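Local structure of flagellin hook IN motif family (Aeromonas hydrophila subsp. hydrophila, 6XI1) at residues Gly33-Asp38 and Trp86-Asp91; Gly48-Thr53 and His118-Thr123; Gly73-Leu78 and Ser93-Leu98. The protein probably forms part of the extender region of a bacterial RTX adhesin, a row of calcium-binding beta-sandwich repeats that carries the adhesive end toward its target. All blocks are in the same frame, centred on the assembly; numbering follows the deposited sequence.

Interaction 1: residues Gly33-Asp38 and Trp86-Asp91; sequences GAVTED and WTYNVD. With CA (calcium ion), chain M; CA (calcium ion), chain L.
Val35 is the middle of this contact: its CG2 methyl lies 4.2 Å from Tyr88 CE2 and 4.4 Å from Val90 CG1, touching the phenol ring obliquely. One beta-branched residue thus meets both an aromatic and an aliphatic neighbour, which suits valine to a buried strand position. Earlier on strand 26-36, Gly33 gives way to Trp86: with no side chain, it lets the indole bring its edge up to the backbone, with Trp86 CH2 4.4 Å from Gly33 CA. The polar ends of the aromatic residues are held by others, Trp86 NE1 by the carbonyl of Ser30 and Tyr88 OH by Glu106.

Beyond the strand, the chain turns to calcium. The extended chain of Glu37, with CG anti to N (chi1 170°), carries its carboxylate out to two ions: Glu37 OE2 bridges the calcium ions of chains M (2.3 Å) and L (2.6 Å), while OE1 binds the chain L ion. Asp38 OD2 adds a 2.3 Å bond to the chain M ion, which two waters also ligate. Asp129 and Asp162 contribute further ligands. No hydrogen bond joins strands 33-36 and 86-91, whose axes run 9.3 Å apart at 24°: an apolar beta-sandwich interior, ending in the paired calcium site of a cadherin-like repeat.

Interaction 2: residues Gly48-Thr53 and His118-Thr123; sequences GTLSVT and HTVTIT
The two backbones stay well apart, with 9.1 Å between Leu50 CA and His118 CA and no hydrogen bond from one segment to the other. That spacing leaves room for side chains, and Leu50 fills it with both of its methyls. Its CD2 lies 4.0 Å from His118 CD2, meeting the imidazole obliquely, while CD1 turns to Val120 and comes 4.2 Å from its CG2. With CG anti to the carbonyl carbon (chi1 -69°), the leucine is directed toward strand 117-125, and the branch at CG then gives each neighbour a methyl; length and fork together suit leucine to bridging the gap.

Strands 43-53 and 117-125 are not paired with each other; strand 26-36 pairs with both of them. Their meeting through side chains is that of a beta-sandwich of the cadherin-like kind, with Leu50 and Val120 in its interior and Trp86 packed against both.

Histidine suits the more open border of this core because it has two characters. Its carbon CD2 touches the leucine, whereas NE2 is hydrogen-bonded to Asp31 OD2, which fixes the rotation of the ring and probably favours its protonated form. Ile27, on the strand that also carries Asp31, touches both Leu50 and His118.

Interaction 3: residues Gly73-Leu78 and Ser93-Leu98; sequences GALGSL and SKVQYL. With CA (calcium ion), chain L; CA (calcium ion), chain M.
Apolar contact comes first, and Leu75 CD1 makes it. This methyl lies 4.0 Å from Tyr97 CE1, at the edge of the phenol ring and near its plane, and 4.2 Å from Val95 CG1. The leucine and tyrosine approach from opposite directions; Tyr97 has CG between its backbone N and carbonyl carbon (chi1 77°), which places the ring where its edge can receive the methyl.

Van der Waals contacts of aliphatic carbons with backbone oxygens form a second group. Leu75 CD1 rests 3.6 Å from Lys94 O, and on the exposed side Lys94 CD lies 4.2 Å from Leu75 O, a place that suits a long chain with a charge at its end.

Backbone hydrogen bonding shapes the second segment: Val95 to Leu98 form a type I beta turn, closed by Leu98 N to Val95 O at 3.1 Å.

Metal binding uses the other side of that turn. Gln96 O and Leu98 O bind the calcium of chain L, the latter at 2.2 Å, while the bent side chain of Gln96 puts OE1 2.4 Å from the calcium of chain M. Glu37 and Asp129 share in both sites. Neutral amide and carbonyl oxygens thus bring ligands without adding to the carboxylate charge, and the hydrophobic contact packs the calcium-binding turn against the loop at Leu75.

Interactions 1 and 2 are buried contacts in the core of the first modelled repeat, whereas interaction 3 is only partly buried. The first two join different pairs of strands that are sheet neighbours from one pair to the other, stitched together by backbone bonds: Trp86 N of interaction 1 probably hydrogen-bonds Gly48 O of interaction 2 at 2.9 Å, and Val35 N does likewise with Thr123 O. Interaction 2 has a purely protein chemistry, aliphatic with one imidazole, and its centre is 19 Å from that of interaction 3. Interactions 1 and 3, by contrast, converge on the same two calcium ions, with carboxylates from 33-38 and amide or carbonyl oxygens from 93-98. Asp38 OD1 and Gln96 NE2, 2.9 Å apart, probably add a hydrogen bond beside the ions.

Interaction 1: residues Gly33-Asp38 and Trp86-Asp91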
loop_
_atom_site.group_PDB
_atom_site.type_symbol
_atom_site.label_atom_id
_atom_site.label_comp_id
_atom_site.label_asym_id
_atom_site.label_seq_id
_atom_site.Cartn_x
_atom_site.Cartn_y
_atom_site.Cartn_z
ATOM N N GLY A 33 -3.495 -20.081 68.650
ATOM C CA GLY A 33 -2.641 -19.041 68.080
ATOM C C GLY A 33 -2.806 -19.055 66.582
ATOM O O GLY A 33 -3.293 -20.097 66.045
ATOM N N ALA A 34 -2.466 -17.934 65.955
ATOM C CA ALA A 34 -2.669 -17.720 64.505
ATOM C C ALA A 34 -1.488 -16.914 63.987
ATOM O O ALA A 34 -1.019 -16.007 64.702
ATOM C CB ALA A 34 -3.974 -17.014 64.250
ATOM N N VAL A 35 -0.994 -17.274 62.805
ATOM C CA VAL A 35 -0.004 -16.470 62.042
ATOM C C VAL A 35 -0.529 -16.407 60.605
ATOM O O VAL A 35 -1.257 -17.321 60.185
ATOM C CB VAL A 35 1.413 -17.070 62.119
ATOM C CG1 VAL A 35 1.957 -17.040 63.547
ATOM C CG2 VAL A 35 1.473 -18.489 61.548
ATOM N N THR A 36 -0.268 -15.295 59.932
ATOM C CA THR A 36 -0.584 -15.094 58.499
ATOM C C THR A 36 0.751 -15.054 57.765
ATOM O O THR A 36 1.683 -14.340 58.202
ATOM C CB THR A 36 -1.473 -13.855 58.290
ATOM O OG1 THR A 36 -2.669 -14.104 59.034
ATOM C CG2 THR A 36 -1.820 -13.600 56.841
ATOM N N GLU A 37 0.815 -15.763 56.642
ATOM C CA GLU A 37 1.914 -15.665 55.667
ATOM C C GLU A 37 2.258 -14.191 55.451
ATOM O O GLU A 37 1.304 -13.407 55.323
ATOM C CB GLU A 37 1.463 -16.341 54.371
ATOM C CG GLU A 37 2.407 -16.091 53.211
ATOM C CD GLU A 37 1.909 -16.576 51.860
ATOM O OE1 GLU A 37 0.892 -17.274 51.807
ATOM O OE2 GLU A 37 2.567 -16.270 50.886
ATOM N N ASP A 38 3.544 -13.866 55.445
ATOM C CA ASP A 38 4.137 -12.529 55.178
ATOM C C ASP A 38 3.694 -11.469 56.216
ATOM O O ASP A 38 3.841 -10.256 55.918
ATOM C CB ASP A 38 3.820 -12.078 53.740
ATOM C CG ASP A 38 4.345 -13.032 52.665
ATOM O OD1 ASP A 38 5.433 -13.594 52.848
ATOM O OD2 ASP A 38 3.629 -13.243 51.658
ATOM N N TRP A 86 4.743 -20.384 76.052
ATOM C CA TRP A 86 5.039 -21.067 74.763
ATOM C C TRP A 86 5.195 -20.042 73.636
ATOM O O TRP A 86 4.585 -18.948 73.668
ATOM C CB TRP A 86 4.016 -22.162 74.401
ATOM C CG TRP A 86 2.598 -21.722 74.261
ATOM C CD1 TRP A 86 1.610 -21.889 75.170
ATOM C CD2 TRP A 86 1.979 -21.114 73.105
ATOM N NE1 TRP A 86 0.432 -21.382 74.709
ATOM C CE2 TRP A 86 0.622 -20.910 73.432
ATOM C CE3 TRP A 86 2.435 -20.743 71.835
ATOM C CZ2 TRP A 86 -0.282 -20.331 72.545
ATOM C CZ3 TRP A 86 1.545 -20.148 70.966
ATOM C CH2 TRP A 86 0.216 -19.945 71.313
ATOM N N THR A 87 6.089 -20.392 72.721
ATOM C CA THR A 87 6.422 -19.621 71.508
ATOM C C THR A 87 6.305 -20.586 70.331
ATOM O O THR A 87 6.981 -21.612 70.346
ATOM C CB THR A 87 7.824 -19.013 71.604
ATOM O OG1 THR A 87 7.821 -18.280 72.829
ATOM C CG2 THR A 87 8.189 -18.131 70.425
ATOM N N TYR A 88 5.484 -20.226 69.353
ATOM C CA TYR A 88 5.449 -20.910 68.035
ATOM C C TYR A 88 6.258 -20.074 67.040
ATOM O O TYR A 88 6.079 -18.831 67.006
ATOM C CB TYR A 88 4.008 -21.106 67.575
ATOM C CG TYR A 88 3.906 -21.623 66.167
ATOM C CD1 TYR A 88 3.915 -22.990 65.907
ATOM C CD2 TYR A 88 3.819 -20.748 65.100
ATOM C CE1 TYR A 88 3.788 -23.474 64.611
ATOM C CE2 TYR A 88 3.741 -21.224 63.797
ATOM C CZ TYR A 88 3.696 -22.588 63.554
ATOM O OH TYR A 88 3.582 -23.068 62.270
ATOM N N ASN A 89 7.124 -20.747 66.280
ATOM C CA ASN A 89 7.944 -20.139 65.198
ATOM C C ASN A 89 7.798 -20.991 63.931
ATOM O O ASN A 89 7.818 -22.209 64.042
ATOM C CB ASN A 89 9.427 -20.035 65.564
ATOM C CG ASN A 89 9.689 -18.973 66.605
ATOM O OD1 ASN A 89 9.251 -17.832 66.478
ATOM N ND2 ASN A 89 10.361 -19.355 67.669
ATOM N N VAL A 90 7.609 -20.345 62.785
ATOM C CA VAL A 90 7.709 -21.022 61.460
ATOM C C VAL A 90 8.402 -20.068 60.489
ATOM O O VAL A 90 8.119 -18.844 60.536
ATOM C CB VAL A 90 6.331 -21.523 60.971
ATOM C CG1 VAL A 90 5.371 -20.375 60.696
ATOM C CG2 VAL A 90 6.451 -22.422 59.743
ATOM N N ASP A 91 9.314 -20.607 59.668
ATOM C CA ASP A 91 9.955 -19.848 58.562
ATOM C C ASP A 91 8.850 -19.376 57.611
ATOM O O ASP A 91 8.140 -20.235 57.064
ATOM C CB ASP A 91 10.986 -20.695 57.821
ATOM C CG ASP A 91 12.254 -20.972 58.619
ATOM O OD1 ASP A 91 12.598 -20.149 59.487
ATOM O OD2 ASP A 91 12.870 -22.013 58.380
HETATM CA CA CA M . 3.726 -14.586 49.777
HETATM CA CA CA L . 1.006 -17.553 49.307
HETATM O O HOH W 1 2.233 -12.791 48.922
HETATM O O HOH W 2 5.352 -12.953 49.329
#

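Interaction 2: residues Gly48-Thr53 and His118-Thr123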
loop_
_atom_site.group_PDB
_atom_site.type_symbol
_atom_site.label_atom_id
_atom_site.label_comp_id
_atom_site.label_asym_id
_atom_site.label_seq_id
_atom_site.Cartn_x
_atom_site.Cartn_y
_atom_site.Cartn_z
ATOM N N GLY A 48 1.710 -17.602 73.756
ATOM C CA GLY A 48 0.613 -17.766 74.709
ATOM C C GLY A 48 1.177 -18.274 76.019
ATOM O O GLY A 48 2.327 -18.744 76.025
ATOM N N THR A 49 0.425 -18.094 77.094
ATOM C CA THR A 49 0.815 -18.648 78.410
ATOM C C THR A 49 -0.254 -19.643 78.841
ATOM O O THR A 49 -1.478 -19.317 78.813
ATOM C CB THR A 49 1.129 -17.536 79.418
ATOM O OG1 THR A 49 2.289 -16.828 78.966
ATOM C CG2 THR A 49 1.391 -18.081 80.805
ATOM N N LEU A 50 0.218 -20.821 79.205
ATOM C CA LEU A 50 -0.594 -21.854 79.883
ATOM C C LEU A 50 -0.310 -21.749 81.376
ATOM O O LEU A 50 0.870 -21.457 81.741
ATOM C CB LEU A 50 -0.190 -23.243 79.384
ATOM C CG LEU A 50 -0.573 -23.563 77.936
ATOM C CD1 LEU A 50 -0.005 -24.917 77.543
ATOM C CD2 LEU A 50 -2.073 -23.536 77.742
ATOM N N SER A 51 -1.334 -21.998 82.175
ATOM C CA SER A 51 -1.174 -22.133 83.640
ATOM C C SER A 51 -1.556 -23.550 84.068
ATOM O O SER A 51 -2.397 -24.205 83.423
ATOM C CB SER A 51 -1.946 -21.073 84.360
ATOM O OG SER A 51 -3.309 -21.178 84.023
ATOM N N VAL A 52 -0.922 -24.019 85.134
ATOM C CA VAL A 52 -1.096 -25.412 85.613
ATOM C C VAL A 52 -1.219 -25.369 87.132
ATOM O O VAL A 52 -0.381 -24.719 87.766
ATOM C CB VAL A 52 0.072 -26.294 85.154
ATOM C CG1 VAL A 52 1.424 -25.652 85.428
ATOM C CG2 VAL A 52 -0.036 -27.700 85.727
ATOM N N THR A 53 -2.262 -26.001 87.659
ATOM C CA THR A 53 -2.427 -26.316 89.098
ATOM C C THR A 53 -2.416 -27.841 89.226
ATOM O O THR A 53 -2.986 -28.529 88.337
ATOM C CB THR A 53 -3.704 -25.683 89.663
ATOM O OG1 THR A 53 -4.827 -26.420 89.177
ATOM C CG2 THR A 53 -3.871 -24.223 89.307
ATOM N N HIS A 118 -1.258 -31.248 77.385
ATOM C CA HIS A 118 -2.192 -30.276 76.788
ATOM C C HIS A 118 -1.726 -30.021 75.357
ATOM O O HIS A 118 -0.504 -30.077 75.119
ATOM C CB HIS A 118 -2.237 -29.000 77.626
ATOM C CG HIS A 118 -3.456 -28.186 77.379
ATOM N ND1 HIS A 118 -4.659 -28.499 77.935
ATOM C CD2 HIS A 118 -3.658 -27.065 76.650
ATOM C CE1 HIS A 118 -5.573 -27.619 77.558
ATOM N NE2 HIS A 118 -4.975 -26.706 76.780
ATOM N N THR A 119 -2.658 -29.640 74.496
ATOM C CA THR A 119 -2.352 -29.333 73.076
ATOM C C THR A 119 -2.511 -27.838 72.819
ATOM O O THR A 119 -3.517 -27.262 73.238
ATOM C CB THR A 119 -3.216 -30.186 72.146
ATOM O OG1 THR A 119 -3.005 -31.539 72.538
ATOM C CG2 THR A 119 -2.838 -30.020 70.691
ATOM N N VAL A 120 -1.520 -27.259 72.155
ATOM C CA VAL A 120 -1.597 -25.895 71.557
ATOM C C VAL A 120 -1.883 -26.077 70.062
ATOM O O VAL A 120 -1.155 -26.865 69.431
ATOM C CB VAL A 120 -0.300 -25.102 71.806
ATOM C CG1 VAL A 120 -0.342 -23.726 71.128
ATOM C CG2 VAL A 120 -0.028 -24.970 73.305
ATOM N N THR A 121 -2.892 -25.359 69.557
ATOM C CA THR A 121 -3.374 -25.423 68.153
ATOM C C THR A 121 -3.030 -24.107 67.456
ATOM O O THR A 121 -3.560 -23.034 67.881
ATOM C CB THR A 121 -4.874 -25.725 68.131
ATOM O OG1 THR A 121 -4.998 -26.949 68.856
ATOM C CG2 THR A 121 -5.480 -25.882 66.747
ATOM N N ILE A 122 -2.178 -24.182 66.437
ATOM C CA ILE A 122 -1.721 -23.003 65.652
ATOM C C ILE A 122 -2.369 -23.102 64.267
ATOM O O ILE A 122 -2.302 -24.184 63.652
ATOM C CB ILE A 122 -0.183 -22.958 65.581
ATOM C CG1 ILE A 122 0.473 -22.979 66.962
ATOM C CG2 ILE A 122 0.284 -21.771 64.769
ATOM C CD1 ILE A 122 0.061 -21.809 67.840
ATOM N N THR A 123 -3.034 -22.039 63.821
ATOM C CA THR A 123 -3.533 -21.893 62.433
ATOM C C THR A 123 -2.640 -20.911 61.669
ATOM O O THR A 123 -2.461 -19.734 62.114
ATOM C CB THR A 123 -4.995 -21.436 62.410
ATOM O OG1 THR A 123 -5.737 -22.373 63.202
ATOM C CG2 THR A 123 -5.532 -21.362 60.996
#

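Interaction 3: residues Gly73-Leu78 and Ser93-Leu98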
loop_
_atom_site.group_PDB
_atom_site.type_symbol
_atom_site.label_atom_id
_atom_site.label_comp_id
_atom_site.label_asym_id
_atom_site.label_seq_id
_atom_site.Cartn_x
_atom_site.Cartn_y
_atom_site.Cartn_z
ATOM N N GLY A 73 3.840 -33.600 59.957
ATOM C CA GLY A 73 3.870 -32.638 58.843
ATOM C C GLY A 73 3.716 -31.196 59.309
ATOM O O GLY A 73 3.421 -30.333 58.461
ATOM N N ALA A 74 3.964 -30.914 60.591
ATOM C CA ALA A 74 4.135 -29.538 61.114
ATOM C C ALA A 74 5.366 -28.918 60.468
ATOM O O ALA A 74 6.412 -29.553 60.473
ATOM C CB ALA A 74 4.300 -29.530 62.616
ATOM N N LEU A 75 5.237 -27.692 59.971
ATOM C CA LEU A 75 6.358 -26.881 59.447
ATOM C C LEU A 75 6.974 -26.041 60.569
ATOM O O LEU A 75 8.168 -25.699 60.476
ATOM C CB LEU A 75 5.773 -25.966 58.371
ATOM C CG LEU A 75 5.149 -26.707 57.184
ATOM C CD1 LEU A 75 4.467 -25.714 56.258
ATOM C CD2 LEU A 75 6.209 -27.499 56.438
ATOM N N GLY A 76 6.161 -25.644 61.543
ATOM C CA GLY A 76 6.628 -24.780 62.644
ATOM C C GLY A 76 7.115 -25.622 63.811
ATOM O O GLY A 76 7.084 -26.876 63.734
ATOM N N SER A 77 7.535 -24.962 64.879
ATOM C CA SER A 77 7.946 -25.646 66.128
ATOM C C SER A 77 7.425 -24.812 67.295
ATOM O O SER A 77 7.182 -23.587 67.108
ATOM C CB SER A 77 9.424 -25.843 66.167
ATOM O OG SER A 77 10.101 -24.594 66.148
ATOM N N LEU A 78 7.177 -25.460 68.429
ATOM C CA LEU A 78 6.735 -24.751 69.647
ATOM C C LEU A 78 7.672 -25.118 70.803
ATOM O O LEU A 78 7.969 -26.306 70.943
ATOM C CB LEU A 78 5.285 -25.150 69.906
ATOM C CG LEU A 78 4.644 -24.495 71.123
ATOM C CD1 LEU A 78 3.198 -24.185 70.853
ATOM C CD2 LEU A 78 4.789 -25.387 72.358
ATOM N N SER A 93 9.238 -18.522 54.724
ATOM C CA SER A 93 9.606 -19.123 53.413
ATOM C C SER A 93 8.844 -20.438 53.206
ATOM O O SER A 93 8.542 -20.772 52.055
ATOM C CB SER A 93 11.112 -19.311 53.295
ATOM O OG SER A 93 11.567 -20.316 54.190
ATOM N N LYS A 94 8.476 -21.145 54.276
ATOM C CA LYS A 94 7.914 -22.504 54.167
ATOM C C LYS A 94 6.390 -22.463 53.993
ATOM O O LYS A 94 5.809 -23.526 53.768
ATOM C CB LYS A 94 8.245 -23.333 55.415
ATOM C CG LYS A 94 9.707 -23.718 55.605
ATOM C CD LYS A 94 9.899 -24.675 56.793
ATOM C CE LYS A 94 10.883 -25.805 56.549
ATOM N NZ LYS A 94 12.244 -25.453 57.019
ATOM N N VAL A 95 5.737 -21.313 54.171
ATOM C CA VAL A 95 4.249 -21.232 54.093
ATOM C C VAL A 95 3.822 -20.405 52.874
ATOM O O VAL A 95 2.619 -20.157 52.747
ATOM C CB VAL A 95 3.657 -20.671 55.395
ATOM C CG1 VAL A 95 4.042 -21.518 56.600
ATOM C CG2 VAL A 95 4.064 -19.221 55.613
ATOM N N GLN A 96 4.753 -20.055 51.986
ATOM C CA GLN A 96 4.464 -19.200 50.801
ATOM C C GLN A 96 3.449 -19.925 49.933
ATOM O O GLN A 96 2.587 -19.257 49.363
ATOM C CB GLN A 96 5.738 -18.899 50.016
ATOM C CG GLN A 96 6.703 -17.973 50.748
ATOM C CD GLN A 96 6.113 -16.632 51.078
ATOM O OE1 GLN A 96 5.690 -15.856 50.200
ATOM N NE2 GLN A 96 6.038 -16.357 52.380
ATOM N N TYR A 97 3.506 -21.263 49.907
ATOM C CA TYR A 97 2.672 -22.109 49.016
ATOM C C TYR A 97 1.181 -21.978 49.348
ATOM O O TYR A 97 0.356 -22.381 48.522
ATOM C CB TYR A 97 3.100 -23.568 49.074
ATOM C CG TYR A 97 2.634 -24.290 50.307
ATOM C CD1 TYR A 97 3.384 -24.270 51.469
ATOM C CD2 TYR A 97 1.482 -25.045 50.302
ATOM C CE1 TYR A 97 2.956 -24.935 52.613
ATOM C CE2 TYR A 97 1.022 -25.678 51.454
ATOM C CZ TYR A 97 1.781 -25.642 52.613
ATOM O OH TYR A 97 1.328 -26.233 53.766
ATOM N N LEU A 98 0.826 -21.459 50.530
ATOM C CA LEU A 98 -0.600 -21.307 50.891
ATOM C C LEU A 98 -1.175 -20.123 50.094
ATOM O O LEU A 98 -0.516 -19.064 49.989
ATOM C CB LEU A 98 -0.731 -21.079 52.393
ATOM C CG LEU A 98 -0.277 -22.226 53.300
ATOM C CD1 LEU A 98 -0.216 -21.734 54.724
ATOM C CD2 LEU A 98 -1.229 -23.427 53.184
HETATM CA CA CA L . 1.006 -17.553 49.307
HETATM CA CA CA M . 3.726 -14.586 49.777
HETATM O O HOH W 1 2.233 -12.791 48.922
HETATM O O HOH W 2 5.352 -12.953 49.329
#